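Peroxisomal acyl-CoA oxidase 1A (Solanum lycopersicum, PDB 2FON) probably catalyses the FAD-dependent oxidation of acyl-CoA in peroxisomal fatty-acid beta-oxidation. Local coordinates at residues B[313-318]-B[354-359]; B[510-515]-B[593-598]; B[552-557]-B[569-574]. All blocks are in the same frame, centred on the assembly; numbering follows the deposited sequence.

Contact 1 of 3, residues B[313-318]-B[354-359]; sequences LAMSRA and FPLLAS
Met-315 reaches across from helix 297-328 and lays the end of its side chain on Leu-356 and Ser-359, which sit one turn apart on helix 347-380. The apolar part of the contact belongs to its methyl group. Met-315 CE lies 4.0 Å from Ser-359 CB and 4.1 Å from Leu-356 CD2, so one terminal carbon meets both residues. The side chain leaves the helix with CG opposite the backbone N (chi1 180°) and then bends at chi2 (76°) and again at chi3, and in this form it meets the Leu-356 side chain at about a right angle. Further back along the chain, Met-315 touches backbone, its CG lying 3.6 Å from Leu-356 O. These are packing contacts, and no hydrogen bond joins the two segments.

Both helices fall in the C-alpha1 region of the acyl-CoA oxidase fold, consistent with the helical bundle of the wider acyl-CoA dehydrogenase family. Helix 389-417 packs beside both, with Thr-407 against Met-315 and Cys-414 against Leu-356.

On helix 347-380 a polar bond lies beside the methyl contact. Ser-359 OG turns back to Pro-355 O at 2.9 Å, while Ser-359 N reaches that same oxygen from the other face of the carbonyl plane. Two donors from one residue thus hold Pro-355 O; the buried hydroxyl is bonded within its own helix, and CB is the part of Ser-359 that meets Met-315 CE. Leu-356 lies close in sequence to the FAD-binding Arg-352.

Contact 2 of 3, residues B[510-515]-B[593-598]; sequences SARMSV and TGYITS
An ST turn at Thr-593, in the loop that joins helices 587-592 and 598-615, receives the side chain of Arg-512 from helix 499-521. The turn is defined by Tyr-595 N, which donates to Thr-593 OG1 at 2.7 Å along a nearly straight path (N-H...O angle 166°).

Arg-512 sets out with CG opposite its carbonyl carbon (chi1 -78°), bends at chi2, and crosses the threonine side chain at about a right angle. Its aliphatic part packs first, CD lying 3.6 Å from Thr-593 CB and CB lying 4.0 Å from Thr-593 CG2. Beyond CD the guanidinium brings NH1 up to the turn. NH1 gives a weak hydrogen bond to Thr-593 O, 2.9 Å long but bent to 115°, and it also stands 2.8 Å from Thr-593 OG1, which lies obliquely to the guanidinium plane.

This joins two parts of the C-terminal helical region of the acyl-CoA oxidase, far apart in sequence and away from the known FAD-binding residues. The firmer anchor of the arginine lies elsewhere, since NE donates to Leu-483 O.

Tyr-595 covers part of one guanidinium face with its CB, 4.0 Å from NH1 of Arg-512 and displaced toward the rim, while NH2 of the arginine lies near the plane of the tyrosine ring, at its edge. The ring leads away from 510-515, and Tyr-595 OH is hydrogen-bonded to Glu-504 OE1, a second tie to helix 499-521.

Contact 3 of 3, residues B[552-557]-B[569-574]; sequences SKYIEK and QQLEVL
The side chain of Tyr-554 starts out trans, with CG swung away from the backbone N (chi1 -157°), and this projects the ring from helix 535-558 toward helix 567-585. On the facing helix Leu-571 and Leu-574 share a different first torsion, CG lying opposite the carbonyl carbon (chi1 -76° in Leu-571). The phenol hydroxyl meets the surface between these two leucines, one turn apart.

Its polar partner there is the backbone of Leu-571. Tyr-554 OH donates to Leu-571 O in a weak hydrogen bond of 2.6 Å. The carbonyl oxygen approaches the ring obliquely and also lies 3.4 Å from Tyr-554 CE2, so the phenol comes alongside the carbonyl with ring carbon as well as hydroxyl. The bond gives the buried hydroxyl a polar partner.

The leucine side chains add apolar contacts. Leu-571 CD2 is 3.7 Å from Tyr-554 OH, and Leu-574 CB sits 4.1 Å from Tyr-554 CZ. Leu-574 touches with the root of its side chain, because its outer carbons lead away from the tyrosine.

Helix 347-380 closes over the same place: Phe-365 packs edge-to-face with the Tyr-554 ring, and Tyr-361 touches both leucines. The two segments run in broadly opposing senses, and only a short connection separates their helices in sequence. The arrangement is that of a helical hairpin, here in the C-terminal helical region of the acyl-CoA oxidase, packed against a helix of the C-alpha1 region.

Contacts 1 and 3 adjoin, with centres 15 Å apart, and meet directly where Ala-358 CB packs 3.6 Å from Leu-574 O. Helix 347-380 thus ties them together, facing helix 297-328 in contact 1 and the hairpin of contact 3. Contact 2 stands apart: its nearest atoms are about 10 Å from contact 3 and about 17 Å from contact 1. In sequence, both segments of contact 3 fall between 510-515 and 593-598, whereas contact 1 precedes them all. The Leu-356 side chain of contact 1 is about 11 Å from a bound FAD and about 6 Å from that of the FAD-binding Arg-352; contacts 2 and 3 lie away from the known sites.

Contact 1 of 3, residues B[313-318]-B[354-359]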
ATOM      1  N   LEU B 313      -5.100 -12.085 -11.930  1.00 67.99           N
ATOM      2  CA  LEU B 313      -3.901 -11.934 -12.723  1.00 68.75           C
ATOM      3  C   LEU B 313      -2.829 -11.140 -11.940  1.00 69.17           C
ATOM      4  O   LEU B 313      -1.780 -11.682 -11.622  1.00 70.72           O
ATOM      5  CB  LEU B 313      -4.204 -11.420 -14.140  1.00 68.55           C
ATOM      6  CG  LEU B 313      -3.029 -10.932 -14.995  1.00 68.73           C
ATOM      7  CD1 LEU B 313      -2.287 -12.072 -15.586  1.00 65.98           C
ATOM      8  CD2 LEU B 313      -3.447  -9.881 -16.085  1.00 68.68           C
ATOM      9  N   ALA B 314      -3.083  -9.895 -11.573  1.00 69.22           N
ATOM     10  CA  ALA B 314      -2.162  -9.175 -10.660  1.00 69.36           C
ATOM     11  C   ALA B 314      -1.742  -9.984  -9.355  1.00 69.09           C
ATOM     12  O   ALA B 314      -0.577 -10.059  -9.021  1.00 69.57           O
ATOM     13  CB  ALA B 314      -2.742  -7.788 -10.305  1.00 68.38           C
ATOM     14  N   MET B 315      -2.656 -10.593  -8.616  1.00 67.53           N
ATOM     15  CA  MET B 315      -2.208 -11.284  -7.448  1.00 67.43           C
ATOM     16  C   MET B 315      -1.164 -12.357  -7.856  1.00 68.67           C
ATOM     17  O   MET B 315      -0.101 -12.494  -7.225  1.00 69.29           O
ATOM     18  CB  MET B 315      -3.395 -11.913  -6.746  1.00 67.69           C
ATOM     19  CG  MET B 315      -3.085 -12.687  -5.502  1.00 67.86           C
ATOM     20  SD  MET B 315      -2.752 -11.495  -4.194  1.00 77.01           S
ATOM     21  CE  MET B 315      -4.351 -11.272  -3.408  1.00 74.23           C
ATOM     22  N   SER B 316      -1.466 -13.125  -8.906  1.00 68.11           N
ATOM     23  CA  SER B 316      -0.566 -14.150  -9.359  1.00 66.92           C
ATOM     24  C   SER B 316       0.773 -13.515  -9.771  1.00 67.36           C
ATOM     25  O   SER B 316       1.815 -14.034  -9.367  1.00 68.24           O
ATOM     26  CB  SER B 316      -1.179 -14.975 -10.504  1.00 66.98           C
ATOM     27  OG  SER B 316      -0.943 -14.390 -11.794  1.00 65.13           O
ATOM     28  N   ARG B 317       0.793 -12.420 -10.548  1.00 65.89           N
ATOM     29  CA  ARG B 317       2.121 -11.832 -10.843  1.00 65.97           C
ATOM     30  C   ARG B 317       2.935 -11.469  -9.562  1.00 66.63           C
ATOM     31  O   ARG B 317       4.115 -11.725  -9.476  1.00 66.58           O
ATOM     32  CB  ARG B 317       2.051 -10.633 -11.778  1.00 65.19           C
ATOM     33  CG  ARG B 317       1.654 -10.935 -13.186  1.00 63.09           C
ATOM     34  CD  ARG B 317       1.145  -9.679 -13.903  1.00 62.15           C
ATOM     35  NE  ARG B 317       2.264  -9.006 -14.535  1.00 66.98           N
ATOM     36  CZ  ARG B 317       2.217  -7.866 -15.229  1.00 65.44           C
ATOM     37  NH1 ARG B 317       1.099  -7.212 -15.402  1.00 62.62           N
ATOM     38  NH2 ARG B 317       3.323  -7.382 -15.775  1.00 64.66           N
ATOM     39  N   ALA B 318       2.294 -10.891  -8.549  1.00 67.68           N
ATOM     40  CA  ALA B 318       3.040 -10.412  -7.398  1.00 68.08           C
ATOM     41  C   ALA B 318       3.543 -11.617  -6.575  1.00 68.90           C
ATOM     42  O   ALA B 318       4.707 -11.655  -6.138  1.00 69.69           O
ATOM     43  CB  ALA B 318       2.211  -9.542  -6.605  1.00 66.72           C
ATOM     44  N   PHE B 354       1.996 -17.354   1.654  1.00 65.88           N
ATOM     45  CA  PHE B 354       1.090 -18.419   1.237  1.00 64.66           C
ATOM     46  C   PHE B 354      -0.413 -18.074   1.253  1.00 65.59           C
ATOM     47  O   PHE B 354      -1.155 -18.618   0.474  1.00 66.63           O
ATOM     48  CB  PHE B 354       1.316 -19.622   2.071  1.00 63.30           C
ATOM     49  CG  PHE B 354       2.653 -20.237   1.887  1.00 63.86           C
ATOM     50  CD1 PHE B 354       2.964 -21.463   2.526  1.00 61.99           C
ATOM     51  CD2 PHE B 354       3.619 -19.631   1.089  1.00 59.56           C
ATOM     52  CE1 PHE B 354       4.208 -22.047   2.339  1.00 59.90           C
ATOM     53  CE2 PHE B 354       4.838 -20.228   0.912  1.00 57.27           C
ATOM     54  CZ  PHE B 354       5.141 -21.422   1.548  1.00 57.44           C
ATOM     55  N   PRO B 355      -0.895 -17.215   2.151  1.00 65.86           N
ATOM     56  CA  PRO B 355      -2.295 -16.869   1.917  1.00 66.50           C
ATOM     57  C   PRO B 355      -2.506 -16.120   0.597  1.00 67.68           C
ATOM     58  O   PRO B 355      -3.623 -16.151   0.044  1.00 67.85           O
ATOM     59  CB  PRO B 355      -2.639 -15.910   3.067  1.00 65.69           C
ATOM     60  CG  PRO B 355      -1.642 -16.137   4.057  1.00 66.98           C
ATOM     61  CD  PRO B 355      -0.371 -16.603   3.376  1.00 66.39           C
ATOM     62  N   LEU B 356      -1.462 -15.442   0.104  1.00 67.83           N
ATOM     63  CA  LEU B 356      -1.615 -14.633  -1.117  1.00 67.78           C
ATOM     64  C   LEU B 356      -1.605 -15.556  -2.317  1.00 68.03           C
ATOM     65  O   LEU B 356      -2.394 -15.389  -3.247  1.00 67.49           O
ATOM     66  CB  LEU B 356      -0.570 -13.508  -1.202  1.00 67.20           C
ATOM     67  CG  LEU B 356      -0.749 -12.473  -0.065  1.00 66.56           C
ATOM     68  CD1 LEU B 356       0.276 -11.388  -0.167  1.00 66.34           C
ATOM     69  CD2 LEU B 356      -2.171 -11.863   0.004  1.00 62.46           C
ATOM     70  N   LEU B 357      -0.732 -16.560  -2.261  1.00 68.45           N
ATOM     71  CA  LEU B 357      -0.765 -17.666  -3.201  1.00 68.91           C
ATOM     72  C   LEU B 357      -2.145 -18.341  -3.214  1.00 69.43           C
ATOM     73  O   LEU B 357      -2.849 -18.353  -4.241  1.00 70.16           O
ATOM     74  CB  LEU B 357       0.270 -18.627  -2.743  1.00 68.99           C
ATOM     75  CG  LEU B 357       0.788 -19.769  -3.580  1.00 72.51           C
ATOM     76  CD1 LEU B 357       0.504 -19.626  -5.056  1.00 74.49           C
ATOM     77  CD2 LEU B 357       2.262 -19.769  -3.291  1.00 73.69           C
ATOM     78  N   ALA B 358      -2.553 -18.871  -2.060  1.00 69.24           N
ATOM     79  CA  ALA B 358      -3.897 -19.385  -1.871  1.00 68.18           C
ATOM     80  C   ALA B 358      -4.929 -18.470  -2.469  1.00 68.31           C
ATOM     81  O   ALA B 358      -5.801 -18.955  -3.193  1.00 69.87           O
ATOM     82  CB  ALA B 358      -4.186 -19.586  -0.431  1.00 68.64           C
ATOM     83  N   SER B 359      -4.855 -17.163  -2.199  1.00 66.94           N
ATOM     84  CA  SER B 359      -5.855 -16.233  -2.750  1.00 65.81           C
ATOM     85  C   SER B 359      -5.873 -16.173  -4.304  1.00 65.51           C
ATOM     86  O   SER B 359      -6.924 -16.004  -4.911  1.00 64.95           O
ATOM     87  CB  SER B 359      -5.657 -14.822  -2.191  1.00 66.04           C
ATOM     88  OG  SER B 359      -5.959 -14.738  -0.806  1.00 66.78           O
TER

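Contact 2 of 3, residues B[510-515]-B[593-598]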
ATOM      1  N   SER B 510     -21.664 -15.705   8.644  1.00 62.89           N
ATOM      2  CA  SER B 510     -22.292 -14.709   7.818  1.00 63.13           C
ATOM      3  C   SER B 510     -23.757 -14.518   8.227  1.00 62.52           C
ATOM      4  O   SER B 510     -24.208 -13.390   8.487  1.00 62.58           O
ATOM      5  CB  SER B 510     -22.128 -15.072   6.341  1.00 63.57           C
ATOM      6  OG  SER B 510     -22.875 -14.185   5.529  1.00 66.86           O
ATOM      7  N   ALA B 511     -24.485 -15.623   8.334  1.00 61.72           N
ATOM      8  CA  ALA B 511     -25.860 -15.569   8.835  1.00 60.69           C
ATOM      9  C   ALA B 511     -25.879 -14.800  10.125  1.00 60.03           C
ATOM     10  O   ALA B 511     -26.576 -13.806  10.254  1.00 59.91           O
ATOM     11  CB  ALA B 511     -26.429 -16.955   9.034  1.00 60.18           C
ATOM     12  N   ARG B 512     -25.080 -15.233  11.082  1.00 60.24           N
ATOM     13  CA  ARG B 512     -25.098 -14.559  12.356  1.00 60.67           C
ATOM     14  C   ARG B 512     -24.795 -13.077  12.191  1.00 60.99           C
ATOM     15  O   ARG B 512     -25.540 -12.260  12.683  1.00 61.32           O
ATOM     16  CB  ARG B 512     -24.166 -15.228  13.327  1.00 60.51           C
ATOM     17  CG  ARG B 512     -24.736 -16.464  13.899  1.00 60.99           C
ATOM     18  CD  ARG B 512     -23.677 -17.519  13.988  1.00 63.93           C
ATOM     19  NE  ARG B 512     -24.243 -18.790  14.419  1.00 65.87           N
ATOM     20  CZ  ARG B 512     -24.102 -19.275  15.645  1.00 68.04           C
ATOM     21  NH1 ARG B 512     -23.394 -18.592  16.549  1.00 67.20           N
ATOM     22  NH2 ARG B 512     -24.652 -20.445  15.963  1.00 68.10           N
ATOM     23  N   MET B 513     -23.764 -12.722  11.438  1.00 61.19           N
ATOM     24  CA  MET B 513     -23.428 -11.302  11.312  1.00 62.96           C
ATOM     25  C   MET B 513     -24.522 -10.474  10.658  1.00 62.24           C
ATOM     26  O   MET B 513     -24.886  -9.397  11.166  1.00 61.74           O
ATOM     27  CB  MET B 513     -22.077 -11.076  10.657  1.00 61.96           C
ATOM     28  CG  MET B 513     -20.945 -11.258  11.622  1.00 61.94           C
ATOM     29  SD  MET B 513     -19.400 -11.350  10.718  1.00 68.05           S
ATOM     30  CE  MET B 513     -19.106  -9.615  10.281  1.00 68.30           C
ATOM     31  N   SER B 514     -25.081 -11.004   9.568  1.00 62.18           N
ATOM     32  CA  SER B 514     -26.203 -10.340   8.912  1.00 61.67           C
ATOM     33  C   SER B 514     -27.438 -10.246   9.793  1.00 61.23           C
ATOM     34  O   SER B 514     -28.073  -9.214   9.823  1.00 61.67           O
ATOM     35  CB  SER B 514     -26.536 -11.010   7.605  1.00 61.74           C
ATOM     36  OG  SER B 514     -25.618 -10.565   6.640  1.00 62.29           O
ATOM     37  N   VAL B 515     -27.749 -11.299  10.534  1.00 60.30           N
ATOM     38  CA  VAL B 515     -28.869 -11.253  11.456  1.00 59.84           C
ATOM     39  C   VAL B 515     -28.665 -10.146  12.477  1.00 59.34           C
ATOM     40  O   VAL B 515     -29.544  -9.331  12.721  1.00 58.91           O
ATOM     41  CB  VAL B 515     -29.093 -12.640  12.149  1.00 60.40           C
ATOM     42  CG1 VAL B 515     -29.896 -12.516  13.442  1.00 58.54           C
ATOM     43  CG2 VAL B 515     -29.791 -13.607  11.173  1.00 60.20           C
ATOM     44  N   THR B 593     -20.662 -14.662  18.168  1.00 70.94           N
ATOM     45  CA  THR B 593     -21.776 -15.572  17.922  1.00 71.17           C
ATOM     46  C   THR B 593     -21.813 -16.898  18.717  1.00 71.66           C
ATOM     47  O   THR B 593     -22.896 -17.400  19.091  1.00 72.44           O
ATOM     48  CB  THR B 593     -21.635 -16.063  16.514  1.00 72.17           C
ATOM     49  OG1 THR B 593     -20.902 -17.302  16.570  1.00 73.42           O
ATOM     50  CG2 THR B 593     -20.910 -15.014  15.594  1.00 67.85           C
ATOM     51  N   GLY B 594     -20.643 -17.514  18.912  1.00 71.16           N
ATOM     52  CA  GLY B 594     -20.549 -18.770  19.668  1.00 69.61           C
ATOM     53  C   GLY B 594     -20.185 -19.959  18.796  1.00 69.02           C
ATOM     54  O   GLY B 594     -19.859 -21.026  19.318  1.00 68.29           O
ATOM     55  N   TYR B 595     -20.210 -19.781  17.469  1.00 68.24           N
ATOM     56  CA  TYR B 595     -20.088 -20.920  16.567  1.00 67.84           C
ATOM     57  C   TYR B 595     -18.903 -21.868  16.843  1.00 67.65           C
ATOM     58  O   TYR B 595     -19.053 -23.106  16.771  1.00 67.64           O
ATOM     59  CB  TYR B 595     -20.180 -20.532  15.091  1.00 68.21           C
ATOM     60  CG  TYR B 595     -20.096 -21.755  14.222  1.00 69.24           C
ATOM     61  CD1 TYR B 595     -21.210 -22.578  14.014  1.00 67.62           C
ATOM     62  CD2 TYR B 595     -18.868 -22.146  13.677  1.00 71.39           C
ATOM     63  CE1 TYR B 595     -21.103 -23.734  13.250  1.00 68.75           C
ATOM     64  CE2 TYR B 595     -18.749 -23.299  12.923  1.00 71.60           C
ATOM     65  CZ  TYR B 595     -19.863 -24.096  12.704  1.00 70.27           C
ATOM     66  OH  TYR B 595     -19.699 -25.242  11.936  1.00 69.14           O
ATOM     67  N   ILE B 596     -17.749 -21.296  17.186  1.00 67.29           N
ATOM     68  CA  ILE B 596     -16.572 -22.076  17.603  1.00 66.52           C
ATOM     69  C   ILE B 596     -16.104 -21.660  19.007  1.00 66.35           C
ATOM     70  O   ILE B 596     -16.403 -20.554  19.451  1.00 66.80           O
ATOM     71  CB  ILE B 596     -15.424 -21.863  16.597  1.00 66.80           C
ATOM     72  CG1 ILE B 596     -14.985 -20.411  16.574  1.00 64.54           C
ATOM     73  CG2 ILE B 596     -15.853 -22.230  15.166  1.00 68.13           C
ATOM     74  CD1 ILE B 596     -13.759 -20.169  15.714  1.00 63.03           C
ATOM     75  N   THR B 597     -15.360 -22.517  19.701  1.00 66.08           N
ATOM     76  CA  THR B 597     -14.760 -22.153  20.998  1.00 66.05           C
ATOM     77  C   THR B 597     -13.278 -21.889  20.841  1.00 66.32           C
ATOM     78  O   THR B 597     -12.721 -22.013  19.738  1.00 66.61           O
ATOM     79  CB  THR B 597     -14.867 -23.290  22.046  1.00 66.65           C
ATOM     80  OG1 THR B 597     -14.078 -24.397  21.605  1.00 68.17           O
ATOM     81  CG2 THR B 597     -16.321 -23.729  22.303  1.00 64.92           C
ATOM     82  N   SER B 598     -12.606 -21.537  21.931  1.00 65.96           N
ATOM     83  CA  SER B 598     -11.191 -21.245  21.794  1.00 65.85           C
ATOM     84  C   SER B 598     -10.414 -22.415  21.281  1.00 65.69           C
ATOM     85  O   SER B 598      -9.765 -22.306  20.242  1.00 65.64           O
ATOM     86  CB  SER B 598     -10.583 -20.724  23.060  1.00 65.69           C
ATOM     87  OG  SER B 598     -10.806 -19.341  23.058  1.00 69.00           O
TER

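Contact 3 of 3, residues B[552-557]-B[569-574]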
ATOM      1  N   SER B 552     -16.964 -21.093  -0.709  1.00 67.47           N
ATOM      2  CA  SER B 552     -17.884 -22.124  -1.156  1.00 67.14           C
ATOM      3  C   SER B 552     -17.714 -22.495  -2.636  1.00 67.38           C
ATOM      4  O   SER B 552     -18.159 -23.576  -3.058  1.00 67.12           O
ATOM      5  CB  SER B 552     -19.317 -21.719  -0.890  1.00 66.37           C
ATOM      6  OG  SER B 552     -19.728 -20.895  -1.939  1.00 67.11           O
ATOM      7  N   LYS B 553     -17.089 -21.605  -3.412  1.00 67.26           N
ATOM      8  CA  LYS B 553     -16.895 -21.871  -4.841  1.00 68.02           C
ATOM      9  C   LYS B 553     -15.607 -22.654  -5.055  1.00 68.59           C
ATOM     10  O   LYS B 553     -15.452 -23.441  -5.986  1.00 68.52           O
ATOM     11  CB  LYS B 553     -16.885 -20.571  -5.645  1.00 67.47           C
ATOM     12  CG  LYS B 553     -18.204 -19.840  -5.575  1.00 68.69           C
ATOM     13  CD  LYS B 553     -19.284 -20.642  -6.225  1.00 71.24           C
ATOM     14  CE  LYS B 553     -20.687 -20.200  -5.854  1.00 73.96           C
ATOM     15  NZ  LYS B 553     -21.679 -21.355  -6.208  1.00 76.45           N
ATOM     16  N   TYR B 554     -14.671 -22.422  -4.155  1.00 69.55           N
ATOM     17  CA  TYR B 554     -13.448 -23.169  -4.136  1.00 69.99           C
ATOM     18  C   TYR B 554     -13.802 -24.638  -3.810  1.00 70.53           C
ATOM     19  O   TYR B 554     -13.260 -25.590  -4.420  1.00 70.82           O
ATOM     20  CB  TYR B 554     -12.475 -22.536  -3.117  1.00 69.52           C
ATOM     21  CG  TYR B 554     -11.029 -22.872  -3.396  1.00 70.37           C
ATOM     22  CD1 TYR B 554     -10.025 -21.916  -3.335  1.00 69.28           C
ATOM     23  CD2 TYR B 554     -10.669 -24.179  -3.740  1.00 72.67           C
ATOM     24  CE1 TYR B 554      -8.683 -22.271  -3.596  1.00 69.63           C
ATOM     25  CE2 TYR B 554      -9.366 -24.528  -3.997  1.00 71.87           C
ATOM     26  CZ  TYR B 554      -8.383 -23.592  -3.937  1.00 69.56           C
ATOM     27  OH  TYR B 554      -7.133 -24.056  -4.220  1.00 68.61           O
ATOM     28  N   ILE B 555     -14.722 -24.823  -2.861  1.00 70.52           N
ATOM     29  CA  ILE B 555     -15.087 -26.166  -2.481  1.00 70.22           C
ATOM     30  C   ILE B 555     -15.817 -26.805  -3.647  1.00 70.56           C
ATOM     31  O   ILE B 555     -15.631 -28.001  -3.910  1.00 71.76           O
ATOM     32  CB  ILE B 555     -15.927 -26.225  -1.151  1.00 71.12           C
ATOM     33  CG1 ILE B 555     -15.115 -25.686   0.054  1.00 69.35           C
ATOM     34  CG2 ILE B 555     -16.461 -27.645  -0.898  1.00 67.06           C
ATOM     35  CD1 ILE B 555     -15.929 -25.544   1.346  1.00 69.28           C
ATOM     36  N   GLU B 556     -16.617 -26.018  -4.361  1.00 69.75           N
ATOM     37  CA  GLU B 556     -17.420 -26.556  -5.450  1.00 70.32           C
ATOM     38  C   GLU B 556     -16.532 -27.049  -6.584  1.00 69.78           C
ATOM     39  O   GLU B 556     -16.788 -28.092  -7.212  1.00 68.47           O
ATOM     40  CB  GLU B 556     -18.379 -25.505  -5.961  1.00 70.03           C
ATOM     41  CG  GLU B 556     -19.750 -25.560  -5.328  1.00 71.57           C
ATOM     42  CD  GLU B 556     -20.781 -24.666  -6.048  1.00 73.51           C
ATOM     43  OE1 GLU B 556     -20.547 -24.212  -7.215  1.00 76.30           O
ATOM     44  OE2 GLU B 556     -21.841 -24.412  -5.425  1.00 78.89           O
ATOM     45  N   LYS B 557     -15.481 -26.258  -6.821  1.00 70.33           N
ATOM     46  CA  LYS B 557     -14.418 -26.541  -7.781  1.00 70.22           C
ATOM     47  C   LYS B 557     -13.711 -27.887  -7.468  1.00 70.85           C
ATOM     48  O   LYS B 557     -13.453 -28.701  -8.374  1.00 70.29           O
ATOM     49  CB  LYS B 557     -13.455 -25.380  -7.749  1.00 69.62           C
ATOM     50  CG  LYS B 557     -12.272 -25.492  -8.645  1.00 70.76           C
ATOM     51  CD  LYS B 557     -12.669 -25.844 -10.054  1.00 71.42           C
ATOM     52  CE  LYS B 557     -11.442 -26.092 -10.883  1.00 70.41           C
ATOM     53  NZ  LYS B 557     -11.827 -25.936 -12.290  1.00 73.82           N
ATOM     54  N   GLN B 569      -4.862 -32.493  -5.046  1.00 71.32           N
ATOM     55  CA  GLN B 569      -4.334 -32.571  -3.704  1.00 72.39           C
ATOM     56  C   GLN B 569      -3.708 -31.271  -3.284  1.00 72.28           C
ATOM     57  O   GLN B 569      -3.950 -30.805  -2.179  1.00 72.42           O
ATOM     58  CB  GLN B 569      -3.323 -33.728  -3.618  1.00 73.42           C
ATOM     59  CG  GLN B 569      -2.112 -33.480  -2.688  1.00 76.68           C
ATOM     60  CD  GLN B 569      -2.411 -33.737  -1.201  1.00 79.89           C
ATOM     61  OE1 GLN B 569      -3.237 -33.045  -0.567  1.00 80.69           O
ATOM     62  NE2 GLN B 569      -1.724 -34.730  -0.638  1.00 79.67           N
ATOM     63  N   GLN B 570      -2.920 -30.674  -4.177  1.00 72.60           N
ATOM     64  CA  GLN B 570      -2.305 -29.389  -3.888  1.00 72.98           C
ATOM     65  C   GLN B 570      -3.342 -28.303  -3.828  1.00 72.51           C
ATOM     66  O   GLN B 570      -3.171 -27.325  -3.100  1.00 72.74           O
ATOM     67  CB  GLN B 570      -1.264 -28.996  -4.952  1.00 73.82           C
ATOM     68  CG  GLN B 570       0.146 -29.538  -4.752  1.00 76.03           C
ATOM     69  CD  GLN B 570       0.638 -29.429  -3.318  1.00 78.74           C
ATOM     70  OE1 GLN B 570       0.760 -30.437  -2.617  1.00 80.39           O
ATOM     71  NE2 GLN B 570       0.914 -28.212  -2.875  1.00 78.56           N
ATOM     72  N   LEU B 571      -4.395 -28.444  -4.631  1.00 72.31           N
ATOM     73  CA  LEU B 571      -5.431 -27.410  -4.702  1.00 72.02           C
ATOM     74  C   LEU B 571      -6.271 -27.439  -3.467  1.00 71.45           C
ATOM     75  O   LEU B 571      -6.713 -26.385  -3.028  1.00 71.27           O
ATOM     76  CB  LEU B 571      -6.321 -27.525  -5.942  1.00 72.35           C
ATOM     77  CG  LEU B 571      -5.695 -27.044  -7.254  1.00 71.68           C
ATOM     78  CD1 LEU B 571      -6.641 -27.262  -8.415  1.00 68.57           C
ATOM     79  CD2 LEU B 571      -5.322 -25.603  -7.104  1.00 70.30           C
ATOM     80  N   GLU B 572      -6.448 -28.632  -2.895  1.00 70.49           N
ATOM     81  CA  GLU B 572      -7.035 -28.761  -1.562  1.00 70.40           C
ATOM     82  C   GLU B 572      -6.225 -28.055  -0.487  1.00 69.54           C
ATOM     83  O   GLU B 572      -6.766 -27.315   0.327  1.00 69.44           O
ATOM     84  CB  GLU B 572      -7.211 -30.206  -1.199  1.00 70.38           C
ATOM     85  CG  GLU B 572      -8.588 -30.679  -1.519  1.00 74.07           C
ATOM     86  CD  GLU B 572      -8.607 -32.088  -2.126  1.00 80.10           C
ATOM     87  OE1 GLU B 572      -8.142 -33.056  -1.445  1.00 81.82           O
ATOM     88  OE2 GLU B 572      -9.100 -32.226  -3.278  1.00 80.48           O
ATOM     89  N   VAL B 573      -4.924 -28.283  -0.491  1.00 68.55           N
ATOM     90  CA  VAL B 573      -4.061 -27.571   0.403  1.00 67.90           C
ATOM     91  C   VAL B 573      -4.337 -26.044   0.265  1.00 68.37           C
ATOM     92  O   VAL B 573      -4.450 -25.309   1.284  1.00 68.12           O
ATOM     93  CB  VAL B 573      -2.587 -27.908   0.104  1.00 67.97           C
ATOM     94  CG1 VAL B 573      -1.674 -26.896   0.723  1.00 67.90           C
ATOM     95  CG2 VAL B 573      -2.229 -29.261   0.589  1.00 65.28           C
ATOM     96  N   LEU B 574      -4.471 -25.564  -0.982  1.00 67.69           N
ATOM     97  CA  LEU B 574      -4.684 -24.132  -1.190  1.00 66.52           C
ATOM     98  C   LEU B 574      -6.034 -23.691  -0.656  1.00 66.16           C
ATOM     99  O   LEU B 574      -6.188 -22.620  -0.098  1.00 65.84           O
ATOM    100  CB  LEU B 574      -4.468 -23.736  -2.646  1.00 66.37           C
ATOM    101  CG  LEU B 574      -2.976 -23.658  -3.015  1.00 65.40           C
ATOM    102  CD1 LEU B 574      -2.743 -23.399  -4.501  1.00 64.05           C
ATOM    103  CD2 LEU B 574      -2.265 -22.641  -2.164  1.00 62.69           C
TER